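Local coordinates for protein putative surface-anchored fimbrial subunit (Corynebacterium diphtheriae, PDB 3HR6) that forms the shaft of the surface pili of this bacterium, as the major pilin, built of tandem Ig-like modules, one calcium ion being bound along the chain, at residues 82-86 against 87-91; 92-96 against 97-101; 414-417 against 418-422; 372-375 against 376-379. One frame throughout, in Å; residues are numbered along the deposited sequence.

Contact 1. Residues 82-86 against 87-91; sequences KKTEG and GVAKF
Glu85 and Val88 face each other across a tight reversal of the chain and are joined by two backbone hydrogen bonds. Glu85 N gives to Val88 O at 2.9 Å in a nearly straight bond, and Val88 N returns to Glu85 O at 3.2 Å. Between them Gly86 and Gly87 take the corner positions of a type I' turn. Both have positive phi, a shape that glycine adopts easily.

A side-chain bond spans the open end of the reversal. Lys82 NZ donates to the backbone oxygen Lys90 O at 2.9 Å, tilted 34° from the carbonyl plane, so the ammonium is held by a main-chain dipole. The lysine reaches it because its chain bends at chi3 (72°), turning the end back over the other strand.

The apolar contacts run along the same lysine. Its CD lies over one face of the Phe91 ring, offset toward the rim, while Lys82 CG comes within 3.6 Å of Phe91 CZ; a long methylene chain with a charged end suits a place beside both a ring and a carbonyl. Ala89, small enough to fit between, sets its CB 3.8 Å from Lys82 CG and also 3.8 Å from Thr84 CG2. Thr84 turns its methyl to this cluster while OG1 is hydrogen-bonded to Val34 O and Met37 N.

The type I' turn is the one found in two-residue beta-hairpins, but here a single bridge forms before the strands part, 76-83 to pair with 38-44 and 89-94 with 5-13, in the N-terminal pilin domain.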
loop_
_atom_site.group_PDB
_atom_site.type_symbol
_atom_site.label_atom_id
_atom_site.label_comp_id
_atom_site.label_asym_id
_atom_site.label_seq_id
_atom_site.Cartn_x
_atom_site.Cartn_y
_atom_site.Cartn_z
ATOM N N LYS A 82 22.290 -0.002 14.589
ATOM C CA LYS A 82 21.766 -1.364 14.544
ATOM C C LYS A 82 20.308 -1.468 14.945
ATOM O O LYS A 82 19.716 -0.544 15.494
ATOM C CB LYS A 82 22.592 -2.316 15.399
ATOM C CG LYS A 82 22.642 -1.980 16.835
ATOM C CD LYS A 82 23.613 -2.917 17.615
ATOM C CE LYS A 82 25.069 -2.636 17.309
ATOM N NZ LYS A 82 26.011 -3.543 18.034
ATOM N N LYS A 83 19.765 -2.647 14.698
ATOM C CA LYS A 83 18.379 -2.943 14.994
ATOM C C LYS A 83 18.278 -3.789 16.268
ATOM O O LYS A 83 19.168 -4.573 16.606
ATOM C CB LYS A 83 17.749 -3.684 13.818
ATOM C CG LYS A 83 17.419 -2.778 12.666
ATOM C CD LYS A 83 16.924 -3.588 11.473
ATOM C CE LYS A 83 16.519 -2.706 10.336
ATOM N NZ LYS A 83 17.734 -2.101 9.738
ATOM N N THR A 84 17.201 -3.596 17.003
ATOM C CA THR A 84 16.991 -4.415 18.191
ATOM C C THR A 84 16.723 -5.879 17.759
ATOM O O THR A 84 16.099 -6.155 16.706
ATOM C CB THR A 84 15.814 -3.878 19.002
ATOM O OG1 THR A 84 14.663 -3.744 18.153
ATOM C CG2 THR A 84 16.178 -2.494 19.610
ATOM N N GLU A 85 17.256 -6.789 18.535
ATOM C CA GLU A 85 16.988 -8.214 18.381
ATOM C C GLU A 85 16.943 -8.776 19.784
ATOM O O GLU A 85 17.746 -8.389 20.643
ATOM C CB GLU A 85 18.074 -8.885 17.540
ATOM C CG GLU A 85 17.772 -10.347 17.169
ATOM C CD GLU A 85 16.536 -10.554 16.260
ATOM O OE1 GLU A 85 15.941 -9.583 15.703
ATOM O OE2 GLU A 85 16.158 -11.731 16.097
ATOM N N GLY A 86 15.975 -9.651 20.042
ATOM C CA GLY A 86 15.739 -10.140 21.408
ATOM C C GLY A 86 15.433 -9.008 22.382
ATOM O O GLY A 86 15.791 -9.091 23.575
ATOM N N GLY A 87 14.820 -7.954 21.851
ATOM C CA GLY A 87 14.378 -6.803 22.610
ATOM C C GLY A 87 15.448 -5.753 22.863
ATOM O O GLY A 87 15.181 -4.775 23.545
ATOM N N VAL A 88 16.638 -5.923 22.309
ATOM C CA VAL A 88 17.736 -5.017 22.631
ATOM C C VAL A 88 18.672 -4.758 21.453
ATOM O O VAL A 88 18.923 -5.646 20.656
ATOM C CB VAL A 88 18.536 -5.563 23.826
ATOM C CG1 VAL A 88 19.325 -6.872 23.487
ATOM C CG2 VAL A 88 19.486 -4.496 24.403
ATOM N N ALA A 89 19.157 -3.519 21.344
ATOM C CA ALA A 89 20.280 -3.182 20.468
ATOM C C ALA A 89 21.393 -2.798 21.411
ATOM O O ALA A 89 21.309 -1.745 22.046
ATOM C CB ALA A 89 19.932 -2.026 19.532
ATOM N N LYS A 90 22.382 -3.679 21.565
ATOM C CA LYS A 90 23.524 -3.434 22.456
ATOM C C LYS A 90 24.760 -2.884 21.724
ATOM O O LYS A 90 25.348 -3.562 20.865
ATOM C CB LYS A 90 23.927 -4.705 23.219
ATOM C CG LYS A 90 24.922 -4.436 24.311
ATOM C CD LYS A 90 25.112 -5.614 25.251
ATOM C CE LYS A 90 26.312 -5.408 26.127
ATOM N NZ LYS A 90 26.341 -6.348 27.267
ATOM N N PHE A 91 25.168 -1.676 22.097
ATOM C CA PHE A 91 26.373 -1.046 21.565
ATOM C C PHE A 91 27.473 -1.278 22.593
ATOM O O PHE A 91 27.465 -0.662 23.646
ATOM C CB PHE A 91 26.125 0.454 21.333
ATOM C CG PHE A 91 25.052 0.738 20.331
ATOM C CD1 PHE A 91 25.350 0.809 18.979
ATOM C CD2 PHE A 91 23.725 0.905 20.725
ATOM C CE1 PHE A 91 24.373 1.064 18.056
ATOM C CE2 PHE A 91 22.734 1.146 19.786
ATOM C CZ PHE A 91 23.055 1.220 18.460
#

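Contact 2. Residues 92-96 against 97-101; sequences DNLTP and ALYLV
A tyrosine corner, a motif of Greek-key beta-sandwiches in which a ring near the start of one strand reaches back to the connection before it, joins Tyr99 to Leu94 and Thr95 where strand 89-94 gives way to strand 97-103. The phenol Tyr99 OH donates to the backbone oxygen Thr95 O at 2.6 Å, in the carbonyl plane and on a lone pair, and the same oxygen lies at the edge of the ring, 3.4 Å from Tyr99 CE2. With chi1 at -70°, the ring swings to the backbone N side of Tyr99 and extends toward the connection.

Leu94 supplies the apolar half. Its CB lies 3.6 Å from Tyr99 OH, and its CD1 stands over one face of the ring, 4.1 Å from Tyr99 CZ. A branched leucine suits this buried place, where it also touches Ile7 and Leu41. The chain turns its corner at Asn93, which with Leu94 forms a G1 beta bulge opposite Thr5; Thr95 and Pro96 make the short connection, and the small Ala97 begins the next strand.

Arg43 NH2 is also hydrogen-bonded to Tyr99 OH. The hydroxyl therefore has two polar partners within a largely buried setting, and the guanidinium may polarise it, strengthening its donation to Thr95 O.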
loop_
_atom_site.group_PDB
_atom_site.type_symbol
_atom_site.label_atom_id
_atom_site.label_comp_id
_atom_site.label_asym_id
_atom_site.label_seq_id
_atom_site.Cartn_x
_atom_site.Cartn_y
_atom_site.Cartn_z
ATOM N N ASP A 92 28.392 -2.194 22.278
ATOM C CA ASP A 92 29.344 -2.753 23.234
ATOM C C ASP A 92 30.740 -2.162 22.981
ATOM O O ASP A 92 30.979 -1.576 21.926
ATOM C CB ASP A 92 29.346 -4.287 23.087
ATOM C CG ASP A 92 29.879 -5.025 24.334
ATOM O OD1 ASP A 92 30.467 -4.407 25.254
ATOM O OD2 ASP A 92 29.701 -6.263 24.390
ATOM N N ASN A 93 31.635 -2.294 23.963
ATOM C CA ASN A 93 33.050 -1.891 23.832
ATOM C C ASN A 93 33.204 -0.375 23.554
ATOM O O ASN A 93 33.971 0.040 22.669
ATOM C CB ASN A 93 33.716 -2.744 22.729
ATOM C CG ASN A 93 35.220 -2.805 22.845
ATOM O OD1 ASN A 93 35.778 -2.852 23.943
ATOM N ND2 ASN A 93 35.898 -2.847 21.697
ATOM N N LEU A 94 32.486 0.437 24.338
ATOM C CA LEU A 94 32.449 1.889 24.156
ATOM C C LEU A 94 33.394 2.615 25.098
ATOM O O LEU A 94 33.559 2.237 26.262
ATOM C CB LEU A 94 31.043 2.432 24.433
ATOM C CG LEU A 94 29.922 1.924 23.528
ATOM C CD1 LEU A 94 28.586 2.573 23.956
ATOM C CD2 LEU A 94 30.227 2.208 22.073
ATOM N N THR A 95 33.970 3.701 24.598
ATOM C CA THR A 95 34.830 4.560 25.406
ATOM C C THR A 95 33.922 5.399 26.298
ATOM O O THR A 95 32.817 5.785 25.886
ATOM C CB THR A 95 35.725 5.493 24.520
ATOM O OG1 THR A 95 34.949 6.587 24.017
ATOM C CG2 THR A 95 36.301 4.739 23.324
ATOM N N PRO A 96 34.340 5.648 27.539
ATOM C CA PRO A 96 33.517 6.508 28.385
ATOM C C PRO A 96 33.260 7.877 27.738
ATOM O O PRO A 96 34.198 8.553 27.331
ATOM C CB PRO A 96 34.347 6.627 29.663
ATOM C CG PRO A 96 35.138 5.346 29.711
ATOM C CD PRO A 96 35.452 5.026 28.282
ATOM N N ALA A 97 31.988 8.256 27.605
ATOM C CA ALA A 97 31.614 9.503 26.925
ATOM C C ALA A 97 30.144 9.831 27.191
ATOM O O ALA A 97 29.454 9.045 27.824
ATOM C CB ALA A 97 31.839 9.371 25.429
ATOM N N LEU A 98 29.693 11.005 26.738
ATOM C CA LEU A 98 28.265 11.315 26.620
ATOM C C LEU A 98 27.807 10.849 25.247
ATOM O O LEU A 98 28.448 11.160 24.232
ATOM C CB LEU A 98 27.990 12.824 26.779
ATOM C CG LEU A 98 26.514 13.284 26.807
ATOM C CD1 LEU A 98 25.774 12.691 27.989
ATOM C CD2 LEU A 98 26.406 14.825 26.836
ATOM N N TYR A 99 26.720 10.076 25.208
ATOM C CA TYR A 99 26.205 9.568 23.947
ATOM C C TYR A 99 24.828 10.099 23.612
ATOM O O TYR A 99 24.084 10.555 24.468
ATOM C CB TYR A 99 26.195 8.036 23.934
ATOM C CG TYR A 99 27.598 7.457 23.884
ATOM C CD1 TYR A 99 28.230 7.225 22.672
ATOM C CD2 TYR A 99 28.299 7.152 25.060
ATOM C CE1 TYR A 99 29.513 6.708 22.615
ATOM C CE2 TYR A 99 29.596 6.622 25.007
ATOM C CZ TYR A 99 30.185 6.395 23.784
ATOM O OH TYR A 99 31.479 5.895 23.687
ATOM N N LEU A 100 24.502 10.048 22.337
ATOM C CA LEU A 100 23.186 10.416 21.866
ATOM C C LEU A 100 22.636 9.236 21.070
ATOM O O LEU A 100 23.293 8.722 20.156
ATOM C CB LEU A 100 23.253 11.704 21.026
ATOM C CG LEU A 100 21.916 12.144 20.437
ATOM C CD1 LEU A 100 21.126 12.925 21.454
ATOM C CD2 LEU A 100 22.153 12.969 19.136
ATOM N N VAL A 101 21.455 8.763 21.480
ATOM C CA VAL A 101 20.804 7.633 20.846
ATOM C C VAL A 101 19.679 8.167 19.969
ATOM O O VAL A 101 18.779 8.863 20.457
ATOM C CB VAL A 101 20.232 6.631 21.905
ATOM C CG1 VAL A 101 19.331 5.584 21.253
ATOM C CG2 VAL A 101 21.371 5.975 22.695
#

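Contact 3. Residues 414-417 against 418-422; sequences LEAN and ESTNV
Asn417 OD1 receives two bonds from Ser419, both in the plane of the amide carbonyl. The backbone Ser419 N lies 2.8 Å from Asn417 OD1, which makes an Asx turn, and the hydroxyl Ser419 OG donates onto a lone pair of Asn417 OD1, likewise at 2.8 Å. Two grips from one residue restrict rotation of the asparagine amide. The side chain reaches them because CG sits between the backbone N and the carbonyl carbon (chi1 60°), which folds OD1 over the start of the turn.

Thr420 answers from the far end. Its OG1 accepts from Asn417 N at 2.8 Å, in a bond of 161° at the hydrogen, and its own Thr420 N donates to Asn417 O at 3.0 Å, closing a type I turn from Asn417 to Thr420 on which the Asx turn is superposed. Threonine suits this position because its hydroxyl can serve the polar backbone while its methyl turns to an apolar neighbour. That neighbour is Ala416, whose small methyl packs against the threonine, CB lying 3.5 Å from Thr420 OG1 and 3.9 Å from Thr420 CG2.

The turn belongs to the loop between strands 410-412 and 424-432. Ala416 and Glu418 both touch Tyr381 of strand 378-383, Ala416 also packs on Leu369 of strand 361-375, and Thr420 O is hydrogen-bonded by Lys305 of strand 302-315.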
loop_
_atom_site.group_PDB
_atom_site.type_symbol
_atom_site.label_atom_id
_atom_site.label_comp_id
_atom_site.label_asym_id
_atom_site.label_seq_id
_atom_site.Cartn_x
_atom_site.Cartn_y
_atom_site.Cartn_z
ATOM N N LEU A 414 -16.595 -18.545 -16.312
ATOM C CA LEU A 414 -15.461 -17.688 -16.056
ATOM C C LEU A 414 -15.680 -17.011 -14.734
ATOM O O LEU A 414 -16.493 -16.112 -14.638
ATOM C CB LEU A 414 -15.346 -16.646 -17.173
ATOM C CG LEU A 414 -13.975 -15.985 -17.168
ATOM C CD1 LEU A 414 -12.932 -16.923 -17.844
ATOM C CD2 LEU A 414 -14.072 -14.621 -17.802
ATOM N N GLU A 415 -14.946 -17.437 -13.716
ATOM C CA GLU A 415 -15.132 -16.891 -12.382
ATOM C C GLU A 415 -13.835 -17.022 -11.601
ATOM O O GLU A 415 -12.949 -17.833 -11.938
ATOM C CB GLU A 415 -16.291 -17.579 -11.660
ATOM C CG GLU A 415 -16.012 -18.978 -11.269
ATOM C CD GLU A 415 -17.181 -19.618 -10.540
ATOM O OE1 GLU A 415 -18.352 -19.442 -10.983
ATOM O OE2 GLU A 415 -16.900 -20.325 -9.537
ATOM N N ALA A 416 -13.728 -16.255 -10.534
ATOM C CA ALA A 416 -12.562 -16.284 -9.679
ATOM C C ALA A 416 -13.028 -16.455 -8.260
ATOM O O ALA A 416 -14.224 -16.452 -7.974
ATOM C CB ALA A 416 -11.744 -14.984 -9.834
ATOM N N ASN A 417 -12.077 -16.631 -7.364
ATOM C CA ASN A 417 -12.385 -16.758 -5.957
ATOM C C ASN A 417 -11.184 -16.278 -5.152
ATOM O O ASN A 417 -10.195 -15.803 -5.721
ATOM C CB ASN A 417 -12.782 -18.200 -5.654
ATOM C CG ASN A 417 -11.696 -19.173 -5.988
ATOM O OD1 ASN A 417 -10.612 -19.116 -5.398
ATOM N ND2 ASN A 417 -11.969 -20.074 -6.938
ATOM N N GLU A 418 -11.262 -16.421 -3.819
ATOM C CA GLU A 418 -10.185 -15.939 -2.968
ATOM C C GLU A 418 -8.820 -16.560 -3.240
ATOM O O GLU A 418 -7.813 -15.913 -3.004
ATOM C CB GLU A 418 -10.546 -16.105 -1.479
ATOM C CG GLU A 418 -10.614 -17.548 -1.007
ATOM C CD GLU A 418 -11.398 -17.738 0.311
ATOM O OE1 GLU A 418 -12.094 -16.803 0.763
ATOM O OE2 GLU A 418 -11.303 -18.831 0.891
ATOM N N SER A 419 -8.792 -17.769 -3.757
ATOM C CA SER A 419 -7.529 -18.425 -4.095
ATOM C C SER A 419 -6.941 -18.076 -5.458
ATOM O O SER A 419 -5.800 -18.448 -5.731
ATOM C CB SER A 419 -7.645 -19.937 -3.995
ATOM O OG SER A 419 -8.205 -20.547 -5.160
ATOM N N THR A 420 -7.714 -17.427 -6.324
ATOM C CA THR A 420 -7.295 -17.160 -7.711
ATOM C C THR A 420 -6.016 -16.361 -7.693
ATOM O O THR A 420 -5.991 -15.306 -7.115
ATOM C CB THR A 420 -8.405 -16.405 -8.453
ATOM O OG1 THR A 420 -9.531 -17.293 -8.440
ATOM C CG2 THR A 420 -8.026 -16.103 -9.900
ATOM N N ASN A 421 -4.968 -16.870 -8.331
ATOM C CA ASN A 421 -3.726 -16.094 -8.402
ATOM C C ASN A 421 -3.023 -16.149 -9.761
ATOM O O ASN A 421 -1.867 -15.777 -9.878
ATOM C CB ASN A 421 -2.773 -16.503 -7.266
ATOM C CG ASN A 421 -2.324 -17.956 -7.305
ATOM O OD1 ASN A 421 -2.696 -18.779 -8.164
ATOM N ND2 ASN A 421 -1.507 -18.280 -6.318
ATOM N N VAL A 422 -3.742 -16.639 -10.765
ATOM C CA VAL A 422 -3.338 -16.554 -12.161
ATOM C C VAL A 422 -4.543 -16.079 -12.990
ATOM O O VAL A 422 -5.670 -16.041 -12.497
ATOM C CB VAL A 422 -2.813 -17.879 -12.654
ATOM C CG1 VAL A 422 -1.615 -18.316 -11.836
ATOM C CG2 VAL A 422 -3.913 -18.944 -12.656
#

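Contact 4. Residues 372-375 against 376-379; sequences LQLE and SNVM
A two-residue beta-hairpin links strand 361-375 to strand 378-383, and Leu374 and Met379 face each other beside its tip as an antiparallel non-hydrogen-bonded pair. Next to them Glu375 and Val378 form the hydrogen-bonded pair that closes it. Glu375 N donates to Val378 O at 2.8 Å, and Val378 N returns to Glu375 O, although the position of that acceptor is less sure.

Ser376 and Asn377 occupy the corners, both with positive phi, in a type I' turn. Asparagine tolerates this left-handed backbone shape better than most residues, and both corner residues are polar, in keeping with their exposed place. The reversal lies in the sheet through which strand 361-375 also pairs with strand 302-315, so the hairpin adds strand 378-383 beside it.

Leucine and methionine supply the packing. Leu374 runs alongside Asn377, pointing the same way, and its CD1 covers the peptide at the turn, 3.4 Å from Asn377 C and 3.5 Å from Val378 N. Met379 bends at chi2 (-59°), which brings its sulfur back over the opposing backbone: SD lies 3.5 Å from Gln373 C and 3.6 Å from Leu374 N. The unbranched, flexible thioether can fold back over the strand in this way. Leu372 approaches Met379 at about a right angle, with Leu372 CD1 4.1 Å from Met379 CB. Gln373 turns away from the opposing strand, and in the conformer given its OE1 accepts from Ala151 N of strand 148-152.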
loop_
_atom_site.group_PDB
_atom_site.type_symbol
_atom_site.label_atom_id
_atom_site.label_comp_id
_atom_site.label_asym_id
_atom_site.label_seq_id
_atom_site.Cartn_x
_atom_site.Cartn_y
_atom_site.Cartn_z
ATOM N N LEU A 372 -10.556 -9.421 -3.906
ATOM C CA LEU A 372 -10.184 -9.947 -2.586
ATOM C C LEU A 372 -9.620 -8.750 -1.815
ATOM O O LEU A 372 -8.700 -8.055 -2.279
ATOM C CB LEU A 372 -9.110 -11.020 -2.732
ATOM C CG LEU A 372 -8.641 -11.660 -1.440
ATOM C CD1 LEU A 372 -9.759 -12.540 -0.822
ATOM C CD2 LEU A 372 -7.358 -12.505 -1.658
ATOM N N GLN A 373 -10.264 -8.458 -0.697
ATOM C CA GLN A 373 -9.875 -7.357 0.164
ATOM C C GLN A 373 -10.318 -7.641 1.594
ATOM O O GLN A 373 -11.157 -8.521 1.844
ATOM C CB GLN A 373 -10.521 -6.066 -0.334
ATOM C CG GLN A 373 -12.032 -6.170 -0.455
ATOM C CD GLN A 373 -12.626 -5.109 -1.341
ATOM O OE1 GLN A 373 -12.142 -3.981 -1.394
ATOM N NE2 GLN A 373 -13.720 -5.454 -2.015
ATOM N N LEU A 374 -9.811 -6.828 2.518
ATOM C CA LEU A 374 -10.118 -6.973 3.910
ATOM C C LEU A 374 -11.509 -6.447 4.232
ATOM O O LEU A 374 -11.899 -5.364 3.809
ATOM C CB LEU A 374 -9.048 -6.216 4.703
ATOM C CG LEU A 374 -8.774 -6.607 6.112
ATOM C CD1 LEU A 374 -8.296 -8.044 6.168
ATOM C CD2 LEU A 374 -7.736 -5.628 6.644
ATOM N N GLU A 375 -12.281 -7.232 4.976
ATOM C CA GLU A 375 -13.568 -6.790 5.474
ATOM C C GLU A 375 -13.654 -7.322 6.878
ATOM O O GLU A 375 -13.487 -8.533 7.087
ATOM C CB GLU A 375 -14.688 -7.310 4.595
ATOM C CG GLU A 375 -14.520 -6.872 3.169
ATOM C CD GLU A 375 -15.668 -7.238 2.269
ATOM O OE1 GLU A 375 -16.637 -7.894 2.747
ATOM O OE2 GLU A 375 -15.583 -6.827 1.086
ATOM N N SER A 376 -13.835 -6.413 7.841
ATOM C CA SER A 376 -13.791 -6.757 9.268
ATOM C C SER A 376 -12.556 -7.599 9.604
ATOM O O SER A 376 -12.642 -8.654 10.241
ATOM C CB SER A 376 -15.065 -7.473 9.652
ATOM O OG SER A 376 -16.215 -6.729 9.241
ATOM N N ASN A 377 -11.407 -7.130 9.142
ATOM C CA ASN A 377 -10.116 -7.778 9.373
ATOM C C ASN A 377 -9.983 -9.207 8.839
ATOM O O ASN A 377 -9.024 -9.919 9.173
ATOM C CB ASN A 377 -9.729 -7.705 10.878
ATOM C CG ASN A 377 -8.212 -7.552 11.089
ATOM O OD1 ASN A 377 -7.525 -6.796 10.369
ATOM N ND2 ASN A 377 -7.681 -8.267 12.084
ATOM N N VAL A 378 -10.905 -9.608 7.967
ATOM C CA VAL A 378 -10.807 -10.879 7.270
ATOM C C VAL A 378 -10.821 -10.643 5.755
ATOM O O VAL A 378 -11.662 -9.909 5.232
ATOM C CB VAL A 378 -11.960 -11.839 7.616
ATOM C CG1 VAL A 378 -13.327 -11.281 7.222
ATOM C CG2 VAL A 378 -11.755 -13.187 6.933
ATOM N N MET A 379 -9.897 -11.300 5.076
ATOM C CA MET A 379 -9.854 -11.226 3.618
ATOM C C MET A 379 -11.077 -11.968 3.047
ATOM O O MET A 379 -11.313 -13.163 3.334
ATOM C CB MET A 379 -8.618 -11.873 3.009
ATOM C CG MET A 379 -7.358 -11.121 3.032
ATOM S SD MET A 379 -7.456 -9.525 2.190
ATOM C CE MET A 379 -5.838 -8.952 2.620
#

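From the N terminus, contact 1 closes the reversal between strands 76-83 and 89-94, and contact 2 follows at once, closing the corner from strand 89-94 into strand 97-103. The two share strand 89-94, lie about 15 Å apart between centres, and tie together one sheet of the N-terminal domain. Much later in the chain, contact 4 closes the hairpin of strands 361-375 and 378-383, and contact 3 folds the loop before strand 424-432. These last two touch, the backbone oxygen of Glu418 packing against the CD2 methyl of Leu372. All four loops are in series, none enclosing or crossing another; contacts 2 and 3 lie on opposite sides of the chain's centre.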